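Local coordinates for 199aa long hypothetical Trp repressor binding protein (Sulfolobus tokodaii, PDB 2ZKI) that is of unproven function but, as a flavodoxin-like relative of the NADPH-dependent FMN reductases, probably binds FMN and may act in electron transfer, at residues A[4-9]-A[32-37]; A[39-44]-A[60-65]; A[67-72]-A[96-101]. One frame throughout, in Å; residues are numbered along the deposited sequence.

Contact 1: residues A[4-9]-A[32-37]. With SO4 (sulfate ion), chain J.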
loop_
_atom_site.group_PDB
_atom_site.type_symbol
_atom_site.label_atom_id
_atom_site.label_comp_id
_atom_site.label_asym_id
_atom_site.label_seq_id
_atom_site.Cartn_x
_atom_site.Cartn_y
_atom_site.Cartn_z
ATOM N N LYS A 4 14.773 -26.540 16.681
ATOM C CA LYS A 4 14.756 -25.196 17.255
ATOM C C LYS A 4 14.982 -24.155 16.152
ATOM O O LYS A 4 15.949 -24.259 15.395
ATOM C CB LYS A 4 15.839 -25.080 18.331
ATOM C CG LYS A 4 15.605 -23.994 19.365
ATOM C CD LYS A 4 16.808 -23.873 20.289
ATOM C CE LYS A 4 16.534 -22.936 21.456
ATOM N NZ LYS A 4 17.719 -22.821 22.351
ATOM N N PRO A 5 14.083 -23.152 16.052
ATOM C CA PRO A 5 14.169 -22.169 14.972
ATOM C C PRO A 5 15.141 -21.021 15.256
ATOM O O PRO A 5 15.258 -20.565 16.398
ATOM C CB PRO A 5 12.736 -21.642 14.869
ATOM C CG PRO A 5 12.185 -21.774 16.249
ATOM C CD PRO A 5 12.931 -22.894 16.939
ATOM N N ASN A 6 15.831 -20.570 14.210
ATOM C CA ASN A 6 16.721 -19.419 14.304
ATOM C C ASN A 6 15.991 -18.136 13.932
ATOM O O ASN A 6 15.412 -18.031 12.848
ATOM C CB ASN A 6 17.948 -19.603 13.405
ATOM C CG ASN A 6 18.833 -20.763 13.838
ATOM O OD1 ASN A 6 19.367 -21.486 12.995
ATOM N ND2 ASN A 6 19.001 -20.939 15.148
ATOM N N ILE A 7 16.017 -17.166 14.839
ATOM C CA ILE A 7 15.336 -15.896 14.624
ATOM C C ILE A 7 16.345 -14.764 14.482
ATOM O O ILE A 7 17.137 -14.508 15.393
ATOM C CB ILE A 7 14.319 -15.587 15.764
ATOM C CG1 ILE A 7 13.214 -16.657 15.818
ATOM C CG2 ILE A 7 13.725 -14.177 15.618
ATOM C CD1 ILE A 7 12.436 -16.858 14.517
ATOM N N LEU A 8 16.315 -14.105 13.327
ATOM C CA LEU A 8 17.153 -12.938 13.082
ATOM C C LEU A 8 16.351 -11.658 13.279
ATOM O O LEU A 8 15.340 -11.436 12.610
ATOM C CB LEU A 8 17.750 -12.974 11.669
ATOM C CG LEU A 8 18.776 -11.893 11.308
ATOM C CD1 LEU A 8 20.134 -12.199 11.919
ATOM C CD2 LEU A 8 18.896 -11.753 9.806
ATOM N N VAL A 9 16.804 -10.827 14.211
ATOM C CA VAL A 9 16.218 -9.511 14.406
ATOM C C VAL A 9 17.095 -8.491 13.683
ATOM O O VAL A 9 18.201 -8.167 14.127
ATOM C CB VAL A 9 16.041 -9.159 15.907
ATOM C CG1 VAL A 9 15.401 -7.790 16.065
ATOM C CG2 VAL A 9 15.197 -10.216 16.615
ATOM N N GLY A 32 11.618 -19.877 22.910
ATOM C CA GLY A 32 12.535 -21.002 22.715
ATOM C C GLY A 32 13.228 -21.010 21.365
ATOM O O GLY A 32 13.050 -21.939 20.572
ATOM N N ALA A 33 14.026 -19.976 21.108
ATOM C CA ALA A 33 14.716 -19.831 19.832
ATOM C C ALA A 33 16.069 -19.148 19.997
ATOM O O ALA A 33 16.260 -18.345 20.915
ATOM C CB ALA A 33 13.850 -19.051 18.858
ATOM N N GLU A 34 17.005 -19.474 19.110
ATOM C CA GLU A 34 18.293 -18.788 19.074
ATOM C C GLU A 34 18.118 -17.452 18.361
ATOM O O GLU A 34 17.599 -17.400 17.240
ATOM C CB GLU A 34 19.360 -19.644 18.381
ATOM C CG GLU A 34 19.739 -20.926 19.130
ATOM C CD GLU A 34 20.400 -20.662 20.475
ATOM O OE1 GLU A 34 21.382 -19.888 20.523
ATOM O OE2 GLU A 34 19.939 -21.236 21.485
ATOM N N VAL A 35 18.537 -16.374 19.020
ATOM C CA VAL A 35 18.310 -15.024 18.506
ATOM C C VAL A 35 19.608 -14.274 18.219
ATOM O O VAL A 35 20.421 -14.054 19.118
ATOM C CB VAL A 35 17.428 -14.185 19.469
ATOM C CG1 VAL A 35 17.240 -12.766 18.941
ATOM C CG2 VAL A 35 16.078 -14.851 19.677
ATOM N N LYS A 36 19.788 -13.889 16.957
ATOM C CA LYS A 36 20.859 -12.979 16.560
ATOM C C LYS A 36 20.273 -11.603 16.244
ATOM O O LYS A 36 19.442 -11.464 15.343
ATOM C CB LYS A 36 21.623 -13.520 15.346
ATOM C CG LYS A 36 22.614 -14.630 15.657
ATOM C CD LYS A 36 23.286 -15.132 14.383
ATOM C CE LYS A 36 24.127 -16.384 14.627
ATOM N NZ LYS A 36 25.350 -16.131 15.443
ATOM N N ILE A 37 20.697 -10.597 17.004
ATOM C CA ILE A 37 20.298 -9.213 16.760
ATOM C C ILE A 37 21.386 -8.524 15.936
ATOM O O ILE A 37 22.537 -8.421 16.369
ATOM C CB ILE A 37 20.033 -8.444 18.082
ATOM C CG1 ILE A 37 18.826 -9.039 18.816
ATOM C CG2 ILE A 37 19.817 -6.953 17.811
ATOM C CD1 ILE A 37 18.697 -8.609 20.269
HETATM S S SO4 J . 25.359 -12.913 18.898
HETATM O O1 SO4 J . 25.501 -13.565 20.197
HETATM O O2 SO4 J . 24.141 -12.107 18.895
HETATM O O3 SO4 J . 26.516 -12.053 18.665
HETATM O O4 SO4 J . 25.277 -13.925 17.846
#

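Contact 2: residues A[39-44]-A[60-65]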
loop_
_atom_site.group_PDB
_atom_site.type_symbol
_atom_site.label_atom_id
_atom_site.label_comp_id
_atom_site.label_asym_id
_atom_site.label_seq_id
_atom_site.Cartn_x
_atom_site.Cartn_y
_atom_site.Cartn_z
ATOM N N ARG A 39 22.316 -5.177 13.040
ATOM C CA ARG A 39 21.964 -3.900 12.408
ATOM C C ARG A 39 22.584 -3.779 11.011
ATOM O O ARG A 39 23.470 -4.557 10.650
ATOM C CB ARG A 39 22.349 -2.707 13.300
ATOM C CG ARG A 39 23.787 -2.698 13.818
ATOM C CD ARG A 39 24.741 -1.979 12.871
ATOM N NE ARG A 39 26.054 -1.769 13.480
ATOM C CZ ARG A 39 26.462 -0.621 14.017
ATOM N NH1 ARG A 39 27.673 -0.538 14.549
ATOM N NH2 ARG A 39 25.669 0.444 14.022
ATOM N N VAL A 40 22.107 -2.810 10.231
ATOM C CA VAL A 40 22.615 -2.590 8.872
ATOM C C VAL A 40 23.612 -1.433 8.795
ATOM O O VAL A 40 23.651 -0.569 9.673
ATOM C CB VAL A 40 21.473 -2.366 7.833
ATOM C CG1 VAL A 40 20.688 -3.645 7.606
ATOM C CG2 VAL A 40 20.553 -1.219 8.253
ATOM N N ARG A 41 24.409 -1.439 7.728
ATOM C CA ARG A 41 25.384 -0.394 7.431
ATOM C C ARG A 41 24.689 0.937 7.145
ATOM O O ARG A 41 23.602 0.964 6.566
ATOM C CB ARG A 41 26.199 -0.814 6.208
ATOM C CG ARG A 41 27.576 -0.193 6.084
ATOM C CD ARG A 41 28.081 -0.354 4.659
ATOM N NE ARG A 41 29.537 -0.443 4.574
ATOM C CZ ARG A 41 30.226 -1.582 4.580
ATOM N NH1 ARG A 41 29.598 -2.751 4.670
ATOM N NH2 ARG A 41 31.549 -1.556 4.496
ATOM N N GLU A 42 25.322 2.036 7.548
ATOM C CA GLU A 42 24.803 3.375 7.265
ATOM C C GLU A 42 25.116 3.795 5.829
ATOM O O GLU A 42 26.216 3.553 5.325
ATOM C CB GLU A 42 25.362 4.398 8.263
ATOM C CG GLU A 42 24.792 5.812 8.120
ATOM C CD GLU A 42 23.287 5.868 8.327
ATOM O OE1 GLU A 42 22.546 5.933 7.322
ATOM O OE2 GLU A 42 22.842 5.834 9.493
ATOM N N THR A 43 24.140 4.427 5.180
ATOM C CA THR A 43 24.274 4.853 3.787
ATOM C C THR A 43 24.197 6.370 3.615
ATOM O O THR A 43 24.560 6.897 2.560
ATOM C CB THR A 43 23.216 4.182 2.878
ATOM O OG1 THR A 43 21.902 4.458 3.381
ATOM C CG2 THR A 43 23.434 2.673 2.814
ATOM N N LEU A 44 23.724 7.065 4.649
ATOM C CA LEU A 44 23.636 8.525 4.631
ATOM C C LEU A 44 25.015 9.153 4.432
ATOM O O LEU A 44 25.997 8.672 5.000
ATOM C CB LEU A 44 23.005 9.053 5.928
ATOM C CG LEU A 44 21.497 8.912 6.168
ATOM C CD1 LEU A 44 21.169 9.268 7.606
ATOM C CD2 LEU A 44 20.674 9.766 5.212
ATOM N N ILE A 60 26.073 -4.087 19.123
ATOM C CA ILE A 60 25.362 -4.889 18.124
ATOM C C ILE A 60 26.144 -4.957 16.809
ATOM O O ILE A 60 26.364 -3.930 16.165
ATOM C CB ILE A 60 23.927 -4.354 17.871
ATOM C CG1 ILE A 60 23.116 -4.373 19.169
ATOM C CG2 ILE A 60 23.221 -5.174 16.790
ATOM C CD1 ILE A 60 21.989 -3.364 19.209
ATOM N N PRO A 61 26.563 -6.175 16.408
ATOM C CA PRO A 61 27.340 -6.387 15.186
ATOM C C PRO A 61 26.542 -6.087 13.921
ATOM O O PRO A 61 25.313 -6.107 13.948
ATOM C CB PRO A 61 27.680 -7.884 15.239
ATOM C CG PRO A 61 27.452 -8.291 16.653
ATOM C CD PRO A 61 26.322 -7.443 17.117
ATOM N N GLU A 62 27.248 -5.805 12.828
ATOM C CA GLU A 62 26.611 -5.592 11.532
ATOM C C GLU A 62 26.143 -6.910 10.926
ATOM O O GLU A 62 26.765 -7.955 11.123
ATOM C CB GLU A 62 27.558 -4.880 10.563
ATOM C CG GLU A 62 27.670 -3.376 10.779
ATOM C CD GLU A 62 28.427 -2.668 9.664
ATOM O OE1 GLU A 62 28.270 -1.435 9.532
ATOM O OE2 GLU A 62 29.176 -3.339 8.919
ATOM N N VAL A 63 25.037 -6.847 10.190
ATOM C CA VAL A 63 24.467 -8.021 9.541
ATOM C C VAL A 63 25.307 -8.441 8.337
ATOM O O VAL A 63 25.853 -7.601 7.622
ATOM C CB VAL A 63 22.994 -7.773 9.115
ATOM C CG1 VAL A 63 22.897 -6.665 8.066
ATOM C CG2 VAL A 63 22.335 -9.061 8.621
ATOM N N THR A 64 25.420 -9.748 8.137
ATOM C CA THR A 64 26.065 -10.304 6.955
ATOM C C THR A 64 25.040 -11.126 6.172
ATOM O O THR A 64 23.956 -11.420 6.681
ATOM C CB THR A 64 27.282 -11.184 7.333
ATOM O OG1 THR A 64 26.866 -12.234 8.215
ATOM C CG2 THR A 64 28.367 -10.351 8.014
ATOM N N LEU A 65 25.379 -11.488 4.937
ATOM C CA LEU A 65 24.506 -12.327 4.113
ATOM C C LEU A 65 24.414 -13.770 4.627
ATOM O O LEU A 65 23.495 -14.504 4.261
ATOM C CB LEU A 65 24.946 -12.299 2.645
ATOM C CG LEU A 65 24.749 -10.991 1.870
ATOM C CD1 LEU A 65 25.563 -11.005 0.584
ATOM C CD2 LEU A 65 23.275 -10.717 1.571
#

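Contact 3: residues A[67-72]-A[96-101]. With SO4 (sulfate ion), chain N.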
loop_
_atom_site.group_PDB
_atom_site.type_symbol
_atom_site.label_atom_id
_atom_site.label_comp_id
_atom_site.label_asym_id
_atom_site.label_seq_id
_atom_site.Cartn_x
_atom_site.Cartn_y
_atom_site.Cartn_z
ATOM N N ASP A 67 23.953 -14.360 7.828
ATOM C CA ASP A 67 22.894 -14.221 8.831
ATOM C C ASP A 67 21.500 -14.502 8.264
ATOM O O ASP A 67 20.625 -15.011 8.970
ATOM C CB ASP A 67 22.933 -12.823 9.458
ATOM C CG ASP A 67 24.160 -12.600 10.330
ATOM O OD1 ASP A 67 24.624 -11.445 10.408
ATOM O OD2 ASP A 67 24.660 -13.570 10.942
ATOM N N MET A 68 21.305 -14.169 6.991
ATOM C CA MET A 68 20.043 -14.412 6.301
ATOM C C MET A 68 19.868 -15.899 5.980
ATOM O O MET A 68 18.751 -16.421 6.013
ATOM C CB MET A 68 19.962 -13.578 5.018
ATOM C CG MET A 68 20.211 -12.080 5.201
ATOM S SD MET A 68 18.893 -11.201 6.066
ATOM C CE MET A 68 17.617 -11.161 4.808
ATOM N N ARG A 69 20.975 -16.571 5.666
ATOM C CA ARG A 69 20.966 -18.011 5.396
ATOM C C ARG A 69 20.743 -18.807 6.683
ATOM O O ARG A 69 20.054 -19.829 6.683
ATOM C CB ARG A 69 22.281 -18.450 4.747
ATOM C CG ARG A 69 22.551 -17.862 3.373
ATOM C CD ARG A 69 23.910 -18.307 2.863
ATOM N NE ARG A 69 24.170 -17.829 1.508
ATOM C CZ ARG A 69 24.939 -16.787 1.206
ATOM N NH1 ARG A 69 25.545 -16.097 2.164
ATOM N NH2 ARG A 69 25.106 -16.436 -0.063
ATOM N N TRP A 70 21.341 -18.318 7.768
ATOM C CA TRP A 70 21.270 -18.936 9.090
ATOM C C TRP A 70 19.842 -18.994 9.621
ATOM O O TRP A 70 19.403 -20.028 10.134
ATOM C CB TRP A 70 22.166 -18.153 10.056
ATOM C CG TRP A 70 22.027 -18.521 11.503
ATOM C CD1 TRP A 70 22.618 -19.572 12.141
ATOM C CD2 TRP A 70 21.263 -17.825 12.499
ATOM N NE1 TRP A 70 22.262 -19.582 13.470
ATOM C CE2 TRP A 70 21.431 -18.521 13.717
ATOM C CE3 TRP A 70 20.445 -16.685 12.478
ATOM C CZ2 TRP A 70 20.817 -18.110 14.909
ATOM C CZ3 TRP A 70 19.834 -16.279 13.662
ATOM C CH2 TRP A 70 20.023 -16.993 14.860
ATOM N N ALA A 71 19.126 -17.881 9.475
ATOM C CA ALA A 71 17.804 -17.699 10.070
ATOM C C ALA A 71 16.717 -18.581 9.459
ATOM O O ALA A 71 16.746 -18.894 8.266
ATOM C CB ALA A 71 17.398 -16.232 9.994
ATOM N N ASP A 72 15.767 -18.980 10.304
ATOM C CA ASP A 72 14.555 -19.673 9.876
ATOM C C ASP A 72 13.347 -18.733 9.951
ATOM O O ASP A 72 12.256 -19.076 9.494
ATOM C CB ASP A 72 14.307 -20.908 10.747
ATOM C CG ASP A 72 15.426 -21.928 10.649
ATOM O OD1 ASP A 72 15.616 -22.502 9.555
ATOM O OD2 ASP A 72 16.106 -22.163 11.673
ATOM N N THR A 96 20.633 -8.237 -1.268
ATOM C CA THR A 96 20.185 -9.626 -1.106
ATOM C C THR A 96 19.678 -10.246 -2.416
ATOM O O THR A 96 18.914 -11.212 -2.400
ATOM C CB THR A 96 19.092 -9.764 -0.006
ATOM O OG1 THR A 96 17.940 -8.992 -0.364
ATOM C CG2 THR A 96 19.606 -9.303 1.350
ATOM N N ALA A 97 20.123 -9.696 -3.545
ATOM C CA ALA A 97 19.705 -10.165 -4.868
ATOM C C ALA A 97 20.122 -11.605 -5.168
ATOM O O ALA A 97 19.429 -12.308 -5.906
ATOM C CB ALA A 97 20.217 -9.222 -5.952
ATOM N N ILE A 98 21.249 -12.038 -4.604
ATOM C CA ILE A 98 21.713 -13.418 -4.778
ATOM C C ILE A 98 20.858 -14.408 -3.991
ATOM O O ILE A 98 20.624 -15.533 -4.442
ATOM C CB ILE A 98 23.216 -13.610 -4.426
ATOM C CG1 ILE A 98 23.545 -13.034 -3.042
ATOM C CG2 ILE A 98 24.104 -13.008 -5.524
ATOM C CD1 ILE A 98 24.853 -13.535 -2.452
ATOM N N LEU A 99 20.383 -13.979 -2.823
ATOM C CA LEU A 99 19.499 -14.798 -2.000
ATOM C C LEU A 99 18.143 -14.962 -2.677
ATOM O O LEU A 99 17.464 -15.977 -2.498
ATOM C CB LEU A 99 19.339 -14.186 -0.605
ATOM C CG LEU A 99 20.617 -13.898 0.195
ATOM C CD1 LEU A 99 20.301 -13.065 1.424
ATOM C CD2 LEU A 99 21.368 -15.171 0.591
ATOM N N TRP A 100 17.765 -13.957 -3.465
ATOM C CA TRP A 100 16.520 -13.978 -4.222
ATOM C C TRP A 100 16.587 -14.972 -5.380
ATOM O O TRP A 100 15.636 -15.714 -5.625
ATOM C CB TRP A 100 16.181 -12.572 -4.733
ATOM C CG TRP A 100 14.923 -12.508 -5.554
ATOM C CD1 TRP A 100 13.639 -12.548 -5.093
ATOM C CD2 TRP A 100 14.835 -12.392 -6.980
ATOM N NE1 TRP A 100 12.757 -12.465 -6.143
ATOM C CE2 TRP A 100 13.463 -12.368 -7.312
ATOM C CE3 TRP A 100 15.782 -12.303 -8.009
ATOM C CZ2 TRP A 100 13.013 -12.260 -8.632
ATOM C CZ3 TRP A 100 15.335 -12.196 -9.323
ATOM C CH2 TRP A 100 13.961 -12.177 -9.621
ATOM N N LYS A 101 17.719 -14.988 -6.080
ATOM C CA LYS A 101 17.908 -15.866 -7.238
ATOM C C LYS A 101 18.121 -17.329 -6.841
ATOM O O LYS A 101 17.870 -18.237 -7.637
ATOM C CB LYS A 101 19.064 -15.358 -8.106
ATOM C CG LYS A 101 18.767 -14.026 -8.790
ATOM C CD LYS A 101 20.031 -13.260 -9.150
ATOM C CE LYS A 101 20.505 -13.593 -10.554
ATOM N NZ LYS A 101 21.726 -12.821 -10.912
HETATM S S SO4 N . 28.187 -14.740 0.500
HETATM O O1 SO4 N . 28.254 -15.443 1.779
HETATM O O2 SO4 N . 29.094 -13.597 0.533
HETATM O O3 SO4 N . 28.572 -15.647 -0.579
HETATM O O4 SO4 N . 26.824 -14.270 0.270
#

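Contact 1: residues A[4-9]-A[32-37]
Val9 and Val35 set the relief of one face of this strand pair, and their methyls mesh at a slant rather than meeting head-on. CG2 of Val9 settles against CG1 of Val35 at 4.0 Å, while CG1 of Ile37 rests against Val9 CB. Further back along the same face the methyl of Ala33 is a small bump that fits between two larger shapes, the ring of Pro5 and the branch of Ile7, whose CG1 lies 3.9 Å from Ala33 CB; chi1 of -62° sets that CG1 beside the backbone N, on the side where it meets the Ala33 methyl. The other face is more polar. There Leu8 brings CD1 obliquely across to Lys36 CB, and the extended arm of Lys4 runs past the Gly32 carbonyl until its NZ reaches Glu34 OE2 at 2.9 Å, a salt bridge that uses the anti lone pair of the carboxylate. Lys36, bent at its last torsion, hydrogen-bonds a sulfate, probably from the crystallisation liquor, and also makes a cation-pi contact with Trp70. Beneath these shapes the backbones run parallel, 4.8 Å apart at closest: Ile7 N bonds to Glu34 O at 2.9 Å, Ile7 O accepts from Lys36 N at 3.1 Å, and Val9 N returns to Lys36 O at 2.9 Å. The pair belongs to the beta-alpha-beta unit whose crossover, helix 16-31, packs on Val9 and Val35. Helix 174-195 adds cover over Pro5, Ile7 and Ala33, helix 65-70 lies against Leu8 and Lys36, and strand 73-79 continues the sheet beyond Leu8.

Contact 2: residues A[39-44]-A[60-65]
The long connection between strand 34-39 and helix 65-70 folds back on itself where Arg39 and Glu62 meet in a single backbone bridge. Two bonds hold it: Arg39 N donates to Pro61 O at 3.3 Å, in the carbonyl plane and nearly straight, and Val63 N donates to Arg39 O at 2.8 Å. Both polar backbone atoms of Arg39 are thus engaged by the returning chain, while the side chain leans the same way. With CG between the backbone N and the carbonyl carbon (chi1 51°) and a further bend at chi2 (90°), the arm doubles over the 60-65 backbone, and Arg39 NE comes within 3.5 Å of Glu62 CG. Against Arg39 it is the aliphatic part of Glu62 that touches. Its carboxylate plane stands 77° from the guanidinium plane, and Glu62 OE1 is 4.5 Å from Arg39 NE, well out of that plane, so no salt bridge forms. Glu62 OE1 instead lies over the CA and CG of Arg41, whose own guanidinium also stays beyond pairing distance.

In the flavodoxin-like architecture suggested by its family, this connection leaves the C-terminal end of strand 34-39, the outermost on that side within the chain, and returns without regular structure to start helix 65-70. Val40 and Val63 point the same way, side by side, their CG1 atoms 3.8 Å apart, and both rest on Leu10 of strand 6-11 and Phe92 of helix 87-94. Farther on, Glu42 OE1 gathers Thr43 N and Leu44 N, each at 3.1 Å, from opposite faces of its plane, while Glu42 OE2 accepts from the hydroxyls of Tyr12 and Tyr14. Thr43 OG1 is hydrogen-bonded to Thr91 OG1 of the second subunit.

Contact 3: residues A[67-72]-A[96-101]
Helices 65-70 and 97-101 come nearest at Arg69 and Leu99, whose CA atoms are 8.2 Å apart, and no hydrogen bond joins the two segments, so side chains make the contact. Leu99 is the wedge between them, and its two methyls serve two different neighbours. CD1 presses on the base of Met68, 3.6 Å from Met68 CB and close to its CG, the two side chains crossing at about a right angle. CD2 lies over one face of the Arg69 guanidinium, offset toward its rim and 4.0 Å from Arg69 CZ. Met68 bends at its second and third torsions (chi2 -71°), which carries CE round to the Thr96 methyl, a looser touch at 4.4 Å. Thr96 turns its hydroxyl elsewhere, to Leu93 O and Tyr133 OH.

The arm of Arg69 is straight from CG to NE and brings the flat group past Leu99 to the tip of Ile98, whose CD1 is 3.8 Å from Arg69 NH2. At the edge of the guanidinium, in its plane, sits a sulfate oxygen: O4 of the ion is gripped by Arg69 NH1 at 2.9 Å and Arg69 NH2 at 2.8 Å. With an alanine in place of Leu99, both methyls go, which would probably open a gap beside Met68 and leave one face of the Arg69 guanidinium without its apolar cover. Leu65, earlier in helix 65-70, also backs Leu99, and Val104 of the following loop touches both Leu99 and Arg69. The contact grades from hydrocarbon at Met68 to charge at Arg69, which is consistent with apolar packing holding the two segments together while the arginine's outer edge remains available to an anion, here one probably supplied by the crystallisation liquor.

In the fold
The three contacts follow one another along the chain and show how bonding changes with place in an alpha/beta fold. Contact 1 lies within the parallel sheet, at its 34-39 border, where regular backbone bonds dominate. Contact 2 takes over as strand 34-39 ends: one bridge replaces the repeated pattern, and Ile60 packs against the carbonyl of Ile37. Both are partly buried. Contact 3 has a buried apolar centre with an exposed charged rim, and it joins two helices without a hydrogen bond between its two segments. Helix 65-70 and the turn after it relate all three: Leu65 meets Leu99, Trp70 lies against Lys36, and Asp72, just past the helix, bonds Asn6.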